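Malonyl CoA-ACP transacylase (Xanthomonas oryzae pv. oryzae, PDB 3K89) probably catalyses transfer of the malonyl group from malonyl-CoA to holo-acyl carrier protein, releasing coenzyme A. Local coordinates at residues R77-Q85 with Y305-H314. Numbering follows the deposited sequence.
Sequences RLWTAQRGQ and YAGALDAWAH
W79 and Y305 bridge two helix ends, 77-81 and 305-311, whose axes run 11.9 Å apart at their closest with N-to-C directions 35° from parallel. The indole of W79 lies between the two helices: CG lies anti to the backbone N (chi1 -177°), which sends the six-membered ring across to the second helix. There its edge meets the face of Y305 in an offset edge-to-face pair, planes at 89°, while CD1 of L309 sits over one indole face, 3.9 Å from the six-membered-ring centroid. G84 CA lies over that same face, and CH2 of W79 reaches CE3 of W312 at 4.0 Å. L78 lays CD2 over a face of the phenol of Y305, a CH-pi contact. Both helices flank the parallel sheet of the acyltransferase fold: helix 61-81 leads through this turn into strand 86-92, and helix 302-311 follows edge strand 295-298, whose first residue, D295, accepts a hydrogen bond (OD2) from W312 NE1. Across the contact, Y305 OH donates to OE1 of Q82 (3.0 Å), with the amide oxygen at the phenol's edge. Within its own segment, NE1 of W79 gives Q85 O a nearly straight bond of 2.8 Å in the ring plane.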
ATOM      1  N   ARG A  77      15.527  -5.225   3.757  1.00 13.36           N
ATOM      2  CA  ARG A  77      16.739  -5.568   4.517  1.00 14.08           C
ATOM      3  C   ARG A  77      17.652  -6.484   3.710  1.00 15.31           C
ATOM      4  O   ARG A  77      18.883  -6.350   3.771  1.00 15.55           O
ATOM      5  CB  ARG A  77      16.381  -6.169   5.871  1.00 13.88           C
ATOM      6  CG  ARG A  77      15.812  -5.117   6.823  1.00 12.90           C
ATOM      7  CD  ARG A  77      15.389  -5.742   8.133  1.00 12.90           C
ATOM      8  NE  ARG A  77      15.001  -4.730   9.127  1.00 12.70           N
ATOM      9  CZ  ARG A  77      14.660  -5.026  10.383  1.00 13.40           C
ATOM     10  NH1 ARG A  77      14.632  -6.298  10.790  1.00 14.94           N
ATOM     11  NH2 ARG A  77      14.310  -4.066  11.232  1.00 14.66           N
ATOM     12  N   LEU A  78      17.042  -7.362   2.920  1.00 15.54           N
ATOM     13  CA  LEU A  78      17.800  -8.253   2.038  1.00 16.67           C
ATOM     14  C   LEU A  78      18.565  -7.460   0.991  1.00 17.50           C
ATOM     15  O   LEU A  78      19.787  -7.624   0.856  1.00 17.80           O
ATOM     16  CB  LEU A  78      16.863  -9.278   1.384  1.00 16.37           C
ATOM     17  CG  LEU A  78      17.456 -10.262   0.368  1.00 18.23           C
ATOM     18  CD1 LEU A  78      18.592 -11.083   0.974  1.00 19.67           C
ATOM     19  CD2 LEU A  78      16.350 -11.177  -0.170  1.00 17.83           C
ATOM     20  N   TRP A  79      17.850  -6.611   0.251  1.00 17.09           N
ATOM     21  CA  TRP A  79      18.447  -5.768  -0.783  1.00 18.68           C
ATOM     22  C   TRP A  79      19.580  -4.935  -0.204  1.00 20.09           C
ATOM     23  O   TRP A  79      20.683  -4.901  -0.761  1.00 20.29           O
ATOM     24  CB  TRP A  79      17.386  -4.833  -1.361  1.00 18.36           C
ATOM     25  CG  TRP A  79      17.884  -3.980  -2.477  1.00 18.28           C
ATOM     26  CD1 TRP A  79      18.408  -2.724  -2.381  1.00 18.75           C
ATOM     27  CD2 TRP A  79      17.898  -4.315  -3.868  1.00 18.21           C
ATOM     28  NE1 TRP A  79      18.734  -2.255  -3.629  1.00 19.31           N
ATOM     29  CE2 TRP A  79      18.436  -3.217  -4.557  1.00 18.44           C
ATOM     30  CE3 TRP A  79      17.501  -5.446  -4.599  1.00 19.56           C
ATOM     31  CZ2 TRP A  79      18.598  -3.205  -5.949  1.00 19.98           C
ATOM     32  CZ3 TRP A  79      17.651  -5.431  -5.985  1.00 19.97           C
ATOM     33  CH2 TRP A  79      18.202  -4.320  -6.643  1.00 19.23           C
ATOM     34  N   THR A  80      19.305  -4.275   0.918  1.00 21.26           N
ATOM     35  CA  THR A  80      20.274  -3.359   1.504  1.00 23.77           C
ATOM     36  C   THR A  80      21.512  -4.107   2.033  1.00 25.22           C
ATOM     37  O   THR A  80      22.630  -3.591   1.917  1.00 26.39           O
ATOM     38  CB  THR A  80      19.632  -2.378   2.534  1.00 23.82           C
ATOM     39  OG1 THR A  80      18.941  -3.102   3.552  1.00 25.92           O
ATOM     40  CG2 THR A  80      18.641  -1.461   1.844  1.00 24.40           C
ATOM     41  N   ALA A  81      21.326  -5.325   2.554  1.00 26.00           N
ATOM     42  CA  ALA A  81      22.461  -6.162   2.986  1.00 27.83           C
ATOM     43  C   ALA A  81      23.283  -6.680   1.806  1.00 29.08           C
ATOM     44  O   ALA A  81      24.522  -6.764   1.893  1.00 29.90           O
ATOM     45  CB  ALA A  81      21.998  -7.326   3.832  1.00 27.15           C
ATOM     46  N   GLN A  82      22.603  -7.028   0.709  1.00 30.44           N
ATOM     47  CA  GLN A  82      23.270  -7.602  -0.470  1.00 32.10           C
ATOM     48  C   GLN A  82      23.885  -6.567  -1.412  1.00 33.24           C
ATOM     49  O   GLN A  82      24.240  -6.889  -2.558  1.00 34.02           O
ATOM     50  CB  GLN A  82      22.342  -8.566  -1.222  1.00 32.11           C
ATOM     51  CG  GLN A  82      22.046  -9.836  -0.445  1.00 33.10           C
ATOM     52  CD  GLN A  82      21.823 -11.046  -1.336  1.00 34.63           C
ATOM     53  OE1 GLN A  82      21.082 -10.985  -2.314  1.00 36.42           O
ATOM     54  NE2 GLN A  82      22.455 -12.159  -0.990  1.00 34.46           N
ATOM     55  N   ARG A  83      24.017  -5.334  -0.921  1.00 34.04           N
ATOM     56  CA  ARG A  83      24.680  -4.246  -1.648  1.00 35.13           C
ATOM     57  C   ARG A  83      23.920  -3.796  -2.882  1.00 34.81           C
ATOM     58  O   ARG A  83      24.522  -3.383  -3.870  1.00 35.10           O
ATOM     59  CB  ARG A  83      26.135  -4.614  -2.027  1.00 35.76           C
ATOM     60  CG  ARG A  83      27.038  -5.030  -0.861  1.00 39.11           C
ATOM     61  CD  ARG A  83      27.659  -3.835  -0.132  1.00 43.83           C
ATOM     62  NE  ARG A  83      26.663  -2.845   0.282  1.00 47.17           N
ATOM     63  CZ  ARG A  83      25.770  -3.027   1.254  1.00 49.06           C
ATOM     64  NH1 ARG A  83      25.721  -4.176   1.925  1.00 50.13           N
ATOM     65  NH2 ARG A  83      24.910  -2.058   1.544  1.00 50.28           N
ATOM     66  N   GLY A  84      22.596  -3.871  -2.832  1.00 34.50           N
ATOM     67  CA  GLY A  84      21.795  -3.284  -3.890  1.00 33.74           C
ATOM     68  C   GLY A  84      21.927  -1.772  -3.820  1.00 33.06           C
ATOM     69  O   GLY A  84      22.197  -1.218  -2.749  1.00 33.41           O
ATOM     70  N   GLN A  85      21.747  -1.106  -4.958  1.00 32.27           N
ATOM     71  CA  GLN A  85      21.760   0.354  -5.005  1.00 31.31           C
ATOM     72  C   GLN A  85      20.720   0.924  -4.028  1.00 29.97           C
ATOM     73  O   GLN A  85      19.599   0.422  -3.957  1.00 29.70           O
ATOM     74  CB  GLN A  85      21.483   0.844  -6.433  1.00 31.89           C
ATOM     75  CG  GLN A  85      22.631   0.573  -7.429  1.00 34.41           C
ATOM     76  CD  GLN A  85      22.284   0.888  -8.894  1.00 37.17           C
ATOM     77  OE1 GLN A  85      23.143   0.774  -9.779  1.00 38.41           O
ATOM     78  NE2 GLN A  85      21.034   1.277  -9.156  1.00 37.59           N
ATOM     79  N   TYR A 305      14.170 -11.052  -7.910  1.00 15.49           N
ATOM     80  CA  TYR A 305      15.167 -10.430  -7.041  1.00 17.70           C
ATOM     81  C   TYR A 305      16.562 -10.463  -7.672  1.00 17.53           C
ATOM     82  O   TYR A 305      17.223  -9.423  -7.792  1.00 17.94           O
ATOM     83  CB  TYR A 305      15.156 -11.080  -5.650  1.00 17.80           C
ATOM     84  CG  TYR A 305      16.178 -10.487  -4.739  1.00 19.29           C
ATOM     85  CD1 TYR A 305      15.890  -9.343  -3.992  1.00 20.57           C
ATOM     86  CD2 TYR A 305      17.452 -11.026  -4.655  1.00 21.84           C
ATOM     87  CE1 TYR A 305      16.852  -8.769  -3.175  1.00 22.19           C
ATOM     88  CE2 TYR A 305      18.414 -10.463  -3.838  1.00 23.35           C
ATOM     89  CZ  TYR A 305      18.108  -9.335  -3.102  1.00 22.69           C
ATOM     90  OH  TYR A 305      19.069  -8.763  -2.295  1.00 24.52           O
ATOM     91  N   ALA A 306      16.994 -11.645  -8.123  1.00 17.65           N
ATOM     92  CA  ALA A 306      18.323 -11.791  -8.728  1.00 18.03           C
ATOM     93  C   ALA A 306      18.450 -10.982 -10.002  1.00 18.01           C
ATOM     94  O   ALA A 306      19.502 -10.393 -10.268  1.00 17.68           O
ATOM     95  CB  ALA A 306      18.640 -13.262  -9.013  1.00 18.04           C
ATOM     96  N   GLY A 307      17.369 -10.940 -10.780  1.00 17.60           N
ATOM     97  CA  GLY A 307      17.337 -10.192 -12.036  1.00 18.16           C
ATOM     98  C   GLY A 307      17.536  -8.700 -11.838  1.00 19.23           C
ATOM     99  O   GLY A 307      18.270  -8.057 -12.586  1.00 19.16           O
ATOM    100  N   ALA A 308      16.857  -8.145 -10.830  1.00 19.46           N
ATOM    101  CA  ALA A 308      16.968  -6.733 -10.493  1.00 21.01           C
ATOM    102  C   ALA A 308      18.349  -6.452  -9.915  1.00 22.19           C
ATOM    103  O   ALA A 308      18.990  -5.480 -10.297  1.00 22.59           O
ATOM    104  CB  ALA A 308      15.894  -6.352  -9.477  1.00 20.23           C
ATOM    105  N   LEU A 309      18.788  -7.296  -8.988  1.00 23.88           N
ATOM    106  CA  LEU A 309      20.094  -7.127  -8.346  1.00 26.68           C
ATOM    107  C   LEU A 309      21.204  -7.092  -9.389  1.00 28.32           C
ATOM    108  O   LEU A 309      22.174  -6.350  -9.232  1.00 29.18           O
ATOM    109  CB  LEU A 309      20.355  -8.221  -7.295  1.00 26.32           C
ATOM    110  CG  LEU A 309      21.465  -7.969  -6.269  1.00 27.59           C
ATOM    111  CD1 LEU A 309      21.153  -6.737  -5.414  1.00 26.54           C
ATOM    112  CD2 LEU A 309      21.694  -9.200  -5.388  1.00 26.93           C
ATOM    113  N   ASP A 310      21.044  -7.872 -10.459  1.00 30.23           N
ATOM    114  CA  ASP A 310      22.034  -7.930 -11.539  1.00 31.95           C
ATOM    115  C   ASP A 310      21.948  -6.745 -12.493  1.00 32.89           C
ATOM    116  O   ASP A 310      22.972  -6.136 -12.810  1.00 33.36           O
ATOM    117  CB  ASP A 310      21.920  -9.229 -12.331  1.00 32.11           C
ATOM    118  CG  ASP A 310      23.048  -9.398 -13.329  1.00 33.76           C
ATOM    119  OD1 ASP A 310      22.827  -9.105 -14.524  1.00 35.44           O
ATOM    120  OD2 ASP A 310      24.156  -9.804 -12.915  1.00 35.07           O
ATOM    121  N   ALA A 311      20.734  -6.422 -12.941  1.00 33.83           N
ATOM    122  CA  ALA A 311      20.514  -5.346 -13.918  1.00 34.62           C
ATOM    123  C   ALA A 311      20.869  -3.953 -13.387  1.00 35.38           C
ATOM    124  O   ALA A 311      21.187  -3.049 -14.172  1.00 35.36           O
ATOM    125  CB  ALA A 311      19.075  -5.373 -14.435  1.00 34.68           C
ATOM    126  N   TRP A 312      20.809  -3.793 -12.066  1.00 36.41           N
ATOM    127  CA  TRP A 312      21.106  -2.530 -11.392  1.00 37.41           C
ATOM    128  C   TRP A 312      22.292  -2.721 -10.428  1.00 39.51           C
ATOM    129  O   TRP A 312      22.177  -2.451  -9.222  1.00 40.14           O
ATOM    130  CB  TRP A 312      19.880  -2.031 -10.606  1.00 36.31           C
ATOM    131  CG  TRP A 312      18.603  -1.862 -11.397  1.00 32.09           C
ATOM    132  CD1 TRP A 312      18.487  -1.585 -12.725  1.00 29.88           C
ATOM    133  CD2 TRP A 312      17.258  -1.913 -10.885  1.00 28.03           C
ATOM    134  NE1 TRP A 312      17.162  -1.478 -13.078  1.00 29.15           N
ATOM    135  CE2 TRP A 312      16.388  -1.680 -11.968  1.00 27.60           C
ATOM    136  CE3 TRP A 312      16.709  -2.149  -9.619  1.00 27.56           C
ATOM    137  CZ2 TRP A 312      14.994  -1.664 -11.826  1.00 26.61           C
ATOM    138  CZ3 TRP A 312      15.330  -2.142  -9.483  1.00 25.58           C
ATOM    139  CH2 TRP A 312      14.490  -1.898 -10.579  1.00 24.93           C
ATOM    140  N   ALA A 313      23.419  -3.185 -10.966  1.00 41.54           N
ATOM    141  CA  ALA A 313      24.550  -3.667 -10.153  1.00 43.29           C
ATOM    142  C   ALA A 313      25.486  -2.597  -9.548  1.00 44.64           C
ATOM    143  O   ALA A 313      26.363  -2.055 -10.243  1.00 44.81           O
ATOM    144  CB  ALA A 313      25.364  -4.705 -10.945  1.00 43.26           C
ATOM    145  N   HIS A 314      25.287  -2.308  -8.256  1.00 45.84           N
ATOM    146  CA  HIS A 314      26.253  -1.552  -7.442  1.00 47.03           C
ATOM    147  C   HIS A 314      26.209  -2.000  -5.985  1.00 47.20           C
ATOM    148  O   HIS A 314      27.245  -2.285  -5.380  1.00 47.57           O
ATOM    149  CB  HIS A 314      26.020  -0.039  -7.517  1.00 47.39           C
ATOM    150  CG  HIS A 314      26.668   0.624  -8.696  1.00 49.09           C
ATOM    151  ND1 HIS A 314      25.990   1.495  -9.524  1.00 50.17           N
ATOM    152  CD2 HIS A 314      27.929   0.544  -9.187  1.00 50.43           C
ATOM    153  CE1 HIS A 314      26.806   1.924 -10.471  1.00 51.18           C
ATOM    154  NE2 HIS A 314      27.989   1.363 -10.289  1.00 51.05           N
TER